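Local coordinates for protein Atg5 (Kluyveromyces marxianus, PDB 3VQI) that takes part in autophagic vesicle formation and cytoplasm-to-vacuole transport and forms the autophagy-essential conjugate with Atg12, at residues Cys89-Asp94 with Phe268-Thr273; Arg144-Gln149 with Pro201-Thr206. All blocks are in the same frame, centred on the assembly; numbering follows the deposited sequence.

Contact 1. Residues Cys89-Asp94 with Phe268-Thr273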
# COMPACT_ATOMS: atom_id res chain seq x y z
N CYS A 89 -2.82 -0.61 -0.94
CA CYS A 89 -4.24 -0.68 -0.60
C CYS A 89 -4.50 -1.39 0.72
O CYS A 89 -5.15 -0.85 1.61
CB CYS A 89 -5.01 -1.42 -1.70
SG CYS A 89 -4.87 -0.68 -3.34
N GLY A 90 -4.00 -2.61 0.84
CA GLY A 90 -4.20 -3.36 2.06
C GLY A 90 -3.81 -2.61 3.31
O GLY A 90 -4.50 -2.68 4.34
N VAL A 91 -2.70 -1.90 3.22
CA VAL A 91 -2.20 -1.12 4.34
C VAL A 91 -3.19 -0.02 4.71
O VAL A 91 -3.47 0.21 5.88
CB VAL A 91 -0.83 -0.51 4.00
CG1 VAL A 91 -0.35 0.41 5.12
CG2 VAL A 91 0.16 -1.62 3.76
N LEU A 92 -3.73 0.65 3.70
CA LEU A 92 -4.67 1.74 3.92
C LEU A 92 -5.97 1.17 4.46
O LEU A 92 -6.57 1.74 5.37
CB LEU A 92 -4.91 2.49 2.61
CG LEU A 92 -3.61 3.14 2.10
CD1 LEU A 92 -3.75 3.59 0.64
CD2 LEU A 92 -3.26 4.31 3.02
N PHE A 93 -6.39 0.05 3.89
CA PHE A 93 -7.61 -0.62 4.33
C PHE A 93 -7.49 -0.95 5.83
O PHE A 93 -8.39 -0.68 6.62
CB PHE A 93 -7.82 -1.91 3.55
CG PHE A 93 -9.03 -2.68 3.96
CD1 PHE A 93 -10.29 -2.33 3.49
CD2 PHE A 93 -8.91 -3.75 4.85
CE1 PHE A 93 -11.43 -3.03 3.90
CE2 PHE A 93 -10.04 -4.46 5.26
CZ PHE A 93 -11.30 -4.10 4.78
N ASP A 94 -6.36 -1.55 6.20
CA ASP A 94 -6.12 -1.91 7.59
C ASP A 94 -6.14 -0.69 8.50
O ASP A 94 -6.60 -0.75 9.62
CB ASP A 94 -4.77 -2.62 7.74
CG ASP A 94 -4.76 -4.02 7.15
OD1 ASP A 94 -5.84 -4.53 6.80
OD2 ASP A 94 -3.66 -4.61 7.06
N PHE A 268 8.36 -2.88 2.93
CA PHE A 268 8.20 -2.59 4.33
C PHE A 268 7.11 -3.43 4.96
O PHE A 268 6.14 -3.82 4.31
CB PHE A 268 7.89 -1.11 4.55
CG PHE A 268 9.06 -0.20 4.31
CD1 PHE A 268 9.49 0.08 3.02
CD2 PHE A 268 9.71 0.41 5.39
CE1 PHE A 268 10.56 0.95 2.80
CE2 PHE A 268 10.79 1.29 5.18
CZ PHE A 268 11.21 1.56 3.88
N LEU A 269 7.29 -3.72 6.23
CA LEU A 269 6.33 -4.47 7.02
C LEU A 269 5.53 -3.39 7.73
O LEU A 269 6.10 -2.59 8.47
CB LEU A 269 7.06 -5.34 8.04
CG LEU A 269 6.26 -5.92 9.21
CD1 LEU A 269 5.21 -6.93 8.76
CD2 LEU A 269 7.29 -6.55 10.13
N TYR A 270 4.23 -3.34 7.49
CA TYR A 270 3.41 -2.32 8.11
C TYR A 270 2.60 -2.83 9.28
O TYR A 270 1.86 -3.81 9.17
CB TYR A 270 2.44 -1.69 7.10
CG TYR A 270 3.10 -0.85 6.03
CD1 TYR A 270 3.66 -1.44 4.90
CD2 TYR A 270 3.16 0.54 6.15
CE1 TYR A 270 4.25 -0.66 3.91
CE2 TYR A 270 3.75 1.32 5.17
CZ TYR A 270 4.30 0.71 4.05
OH TYR A 270 4.90 1.49 3.08
N LEU A 271 2.73 -2.15 10.41
CA LEU A 271 1.97 -2.50 11.59
C LEU A 271 0.94 -1.40 11.82
O LEU A 271 1.28 -0.22 11.83
CB LEU A 271 2.88 -2.59 12.81
CG LEU A 271 3.51 -3.94 13.14
CD1 LEU A 271 4.46 -4.37 12.02
CD2 LEU A 271 4.25 -3.82 14.47
N VAL A 272 -0.31 -1.80 12.00
CA VAL A 272 -1.37 -0.85 12.29
C VAL A 272 -1.80 -1.11 13.73
O VAL A 272 -2.33 -2.18 14.06
CB VAL A 272 -2.57 -1.04 11.35
CG1 VAL A 272 -3.79 -0.34 11.91
CG2 VAL A 272 -2.23 -0.46 9.99
N THR A 273 -1.54 -0.14 14.60
CA THR A 273 -1.88 -0.23 16.01
C THR A 273 -3.38 -0.13 16.27
O THR A 273 -4.14 0.42 15.47
CB THR A 273 -1.20 0.89 16.81
OG1 THR A 273 -1.50 2.15 16.18
CG2 THR A 273 0.30 0.68 16.86
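The ring of Tyr270 and the two methyls of Val91 form the centre of an interface between the two ubiquitin-like (beta-grasp) domains of Atg5: helix 89-96 belongs to UblA, and the C-terminal strand 269-272 of the UblB sheet runs almost parallel to it. The axes of helix 89-94 and strand 269-272 approach to 9.1 Å, with 12° between their directions, so successive residues of one face of the strand meet successive turns of the helix. Tyr270, the first to touch, presents its ring to Val91. The two side chains cross at about a right angle. CG2 of Val91 sits over one face, 4.1 Å from the centroid of the Tyr270 ring, as a CH-pi contact, while CG1 of Val91 lies 3.7 Å from CD2 of Tyr270. A chi1 of 175° puts CG1 of Val91 opposite the backbone N and spreads the two methyls over the ring, CG1 near CD2 and CG2 near CD1. At the far end of the ring the hydroxyl hydrogen-bonds Asp266 and Arg203, which fix the place of that end. Replacing Val91 with an alanine, which lacks both methyls, would probably leave a gap against the tyrosine face.

Leu271 points from the other side of the strand onto strand 241-244, and Val272 returns to the helix one turn beyond Val91. Here the partner is Asp94, whose carboxylate is engaged by a salt bridge to Arg44, leaving its apolar and backbone atoms for the valine. Both methyls of Val272 take part: CG2 packs 4.0 Å from CB of Asp94, and CG1 of Val272 rests 3.6 Å from the carbonyl O of Asp94.

Contact 2. Residues Arg144-Gln149 with Pro201-Thr206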
# COMPACT_ATOMS: atom_id res chain seq x y z
N ARG A 144 9.86 2.19 -6.94
CA ARG A 144 11.28 1.92 -7.16
C ARG A 144 12.10 2.46 -5.99
O ARG A 144 12.78 1.71 -5.28
CB ARG A 144 11.76 2.61 -8.44
CG ARG A 144 13.00 1.97 -9.03
CD ARG A 144 13.84 2.93 -9.86
NE ARG A 144 14.79 2.23 -10.73
CZ ARG A 144 15.58 1.22 -10.36
NH1 ARG A 144 15.55 0.75 -9.12
NH2 ARG A 144 16.40 0.66 -11.24
N HIS A 145 12.02 3.77 -5.80
CA HIS A 145 12.75 4.46 -4.74
C HIS A 145 12.42 3.92 -3.35
O HIS A 145 13.21 4.04 -2.43
CB HIS A 145 12.50 5.97 -4.82
CG HIS A 145 12.91 6.58 -6.13
ND1 HIS A 145 14.04 6.19 -6.81
CD2 HIS A 145 12.34 7.56 -6.87
CE1 HIS A 145 14.16 6.90 -7.92
NE2 HIS A 145 13.14 7.74 -7.98
N GLN A 146 11.27 3.29 -3.20
CA GLN A 146 10.92 2.72 -1.92
C GLN A 146 11.84 1.52 -1.69
O GLN A 146 12.37 1.32 -0.60
CB GLN A 146 9.46 2.27 -1.90
CG GLN A 146 8.71 2.74 -0.68
CD GLN A 146 8.72 4.25 -0.54
OE1 GLN A 146 8.92 4.78 0.55
NE2 GLN A 146 8.50 4.94 -1.65
N TRP A 147 12.04 0.72 -2.74
CA TRP A 147 12.90 -0.45 -2.63
C TRP A 147 14.35 -0.02 -2.52
O TRP A 147 15.14 -0.59 -1.77
CB TRP A 147 12.73 -1.37 -3.84
CG TRP A 147 11.76 -2.46 -3.57
CD1 TRP A 147 10.47 -2.53 -4.00
CD2 TRP A 147 11.97 -3.60 -2.73
NE1 TRP A 147 9.86 -3.64 -3.47
CE2 TRP A 147 10.76 -4.31 -2.68
CE3 TRP A 147 13.07 -4.09 -2.01
CZ2 TRP A 147 10.60 -5.50 -1.94
CZ3 TRP A 147 12.92 -5.27 -1.27
CH2 TRP A 147 11.69 -5.96 -1.24
N LYS A 148 14.69 1.02 -3.28
CA LYS A 148 16.02 1.56 -3.27
C LYS A 148 16.30 1.97 -1.84
O LYS A 148 17.46 2.15 -1.45
CB LYS A 148 16.07 2.79 -4.19
CG LYS A 148 17.47 3.27 -4.57
CD LYS A 148 17.40 4.20 -5.79
CE LYS A 148 18.77 4.58 -6.33
NZ LYS A 148 18.64 5.32 -7.62
N GLN A 149 15.24 2.10 -1.05
CA GLN A 149 15.33 2.49 0.36
C GLN A 149 15.30 1.30 1.30
O GLN A 149 16.16 1.17 2.16
CB GLN A 149 14.17 3.44 0.71
CG GLN A 149 14.22 3.99 2.13
CD GLN A 149 13.19 5.09 2.38
OE1 GLN A 149 13.05 6.03 1.59
NE2 GLN A 149 12.46 4.99 3.49
N PRO A 201 13.15 -3.07 7.31
CA PRO A 201 12.20 -2.00 6.98
C PRO A 201 10.86 -2.13 7.71
O PRO A 201 10.05 -3.00 7.39
CB PRO A 201 12.05 -2.13 5.47
CG PRO A 201 13.37 -2.71 5.04
CD PRO A 201 13.59 -3.77 6.09
N VAL A 202 10.63 -1.27 8.69
CA VAL A 202 9.39 -1.31 9.43
C VAL A 202 8.74 0.05 9.53
O VAL A 202 9.42 1.08 9.66
CB VAL A 202 9.59 -1.83 10.86
CG1 VAL A 202 8.24 -2.08 11.52
CG2 VAL A 202 10.41 -3.09 10.85
N ARG A 203 7.42 0.06 9.45
CA ARG A 203 6.65 1.29 9.53
C ARG A 203 5.43 1.02 10.38
O ARG A 203 4.71 0.06 10.15
CB ARG A 203 6.26 1.78 8.14
CG ARG A 203 7.41 2.44 7.41
CD ARG A 203 7.08 2.75 5.97
NE ARG A 203 8.19 3.45 5.33
CZ ARG A 203 8.23 3.73 4.03
NH1 ARG A 203 7.23 3.37 3.24
NH2 ARG A 203 9.27 4.39 3.54
N VAL A 204 5.23 1.88 11.37
CA VAL A 204 4.10 1.72 12.28
C VAL A 204 3.13 2.89 12.15
O VAL A 204 3.56 4.03 12.01
CB VAL A 204 4.58 1.63 13.74
CG1 VAL A 204 3.42 1.25 14.65
CG2 VAL A 204 5.72 0.64 13.86
N TRP A 205 1.84 2.58 12.19
CA TRP A 205 0.81 3.62 12.10
C TRP A 205 0.25 3.86 13.48
O TRP A 205 -0.05 2.92 14.21
CB TRP A 205 -0.34 3.20 11.18
CG TRP A 205 0.00 3.19 9.73
CD1 TRP A 205 0.37 2.10 8.98
CD2 TRP A 205 0.00 4.31 8.83
NE1 TRP A 205 0.59 2.48 7.67
CE2 TRP A 205 0.37 3.83 7.56
CE3 TRP A 205 -0.27 5.68 8.99
CZ2 TRP A 205 0.47 4.67 6.44
CZ3 TRP A 205 -0.17 6.51 7.88
CH2 TRP A 205 0.19 6.00 6.61
N THR A 206 0.13 5.14 13.84
CA THR A 206 -0.40 5.53 15.14
C THR A 206 -1.92 5.55 15.09
O THR A 206 -2.52 5.23 14.06
CB THR A 206 0.07 6.92 15.52
OG1 THR A 206 -0.34 7.86 14.52
CG2 THR A 206 1.57 6.95 15.66
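Arg203 reaches from its strand to the amide oxygen of Gln146, and its NH2 gives a nearly straight hydrogen bond, 3.0 Å to OE1 of Gln146 with an N-H...O angle of 165°. OE1 lies at the edge of the guanidinium, 1° out of its plane, and accepts the bond in its own carbonyl plane; a second, weak bond of 3.5 Å comes to OE1 from Arg203 NH1. The amide and guanidinium planes are nevertheless turned 62° apart. An extended chain from CG to NE carries the arginine head across, whereas Gln146 bends at chi2 (58°) to bring its oxygen round; its NE2 is bound to Tyr142 O within the same helix.

The bond joins helix 135-155 of the alpha-helical bundle region to strand 202-205, the first strand of the beta-grasp (ubiquitin-like) UblB domain, parallel to the C-terminal strand 269-272. Arg203 is buried; its NE donates to Gln213, and Phe268 adds a cation-pi contact. Farther out, the extended Gln149 crosses Arg203 at about a right angle, its amide end near the guanidinium edge, and touches Phe268. Pro201, at the start of the segment, packs against Ala150, Ile153 and Leu154 of the next turns of the helix.

In the fold
Contacts 1 and 2 have centres about 11 Å apart and meet on one sheet of UblB, where strands 202-205 and 269-272 are parallel neighbours. Along the chain both segments of contact 2 fall between those of contact 1: 89-94, 144-149, 201-206, 268-273. Leu271 O accepts from Trp205 N at 2.9 Å, a probable hydrogen bond between the strands, and Trp205 also packs on Val91. Through this sheet UblB meets helix 89-96 of UblA in contact 1 and helix 135-155 of the helical bundle region in contact 2, so all three parts of Atg5 are packed together by neighbouring strands.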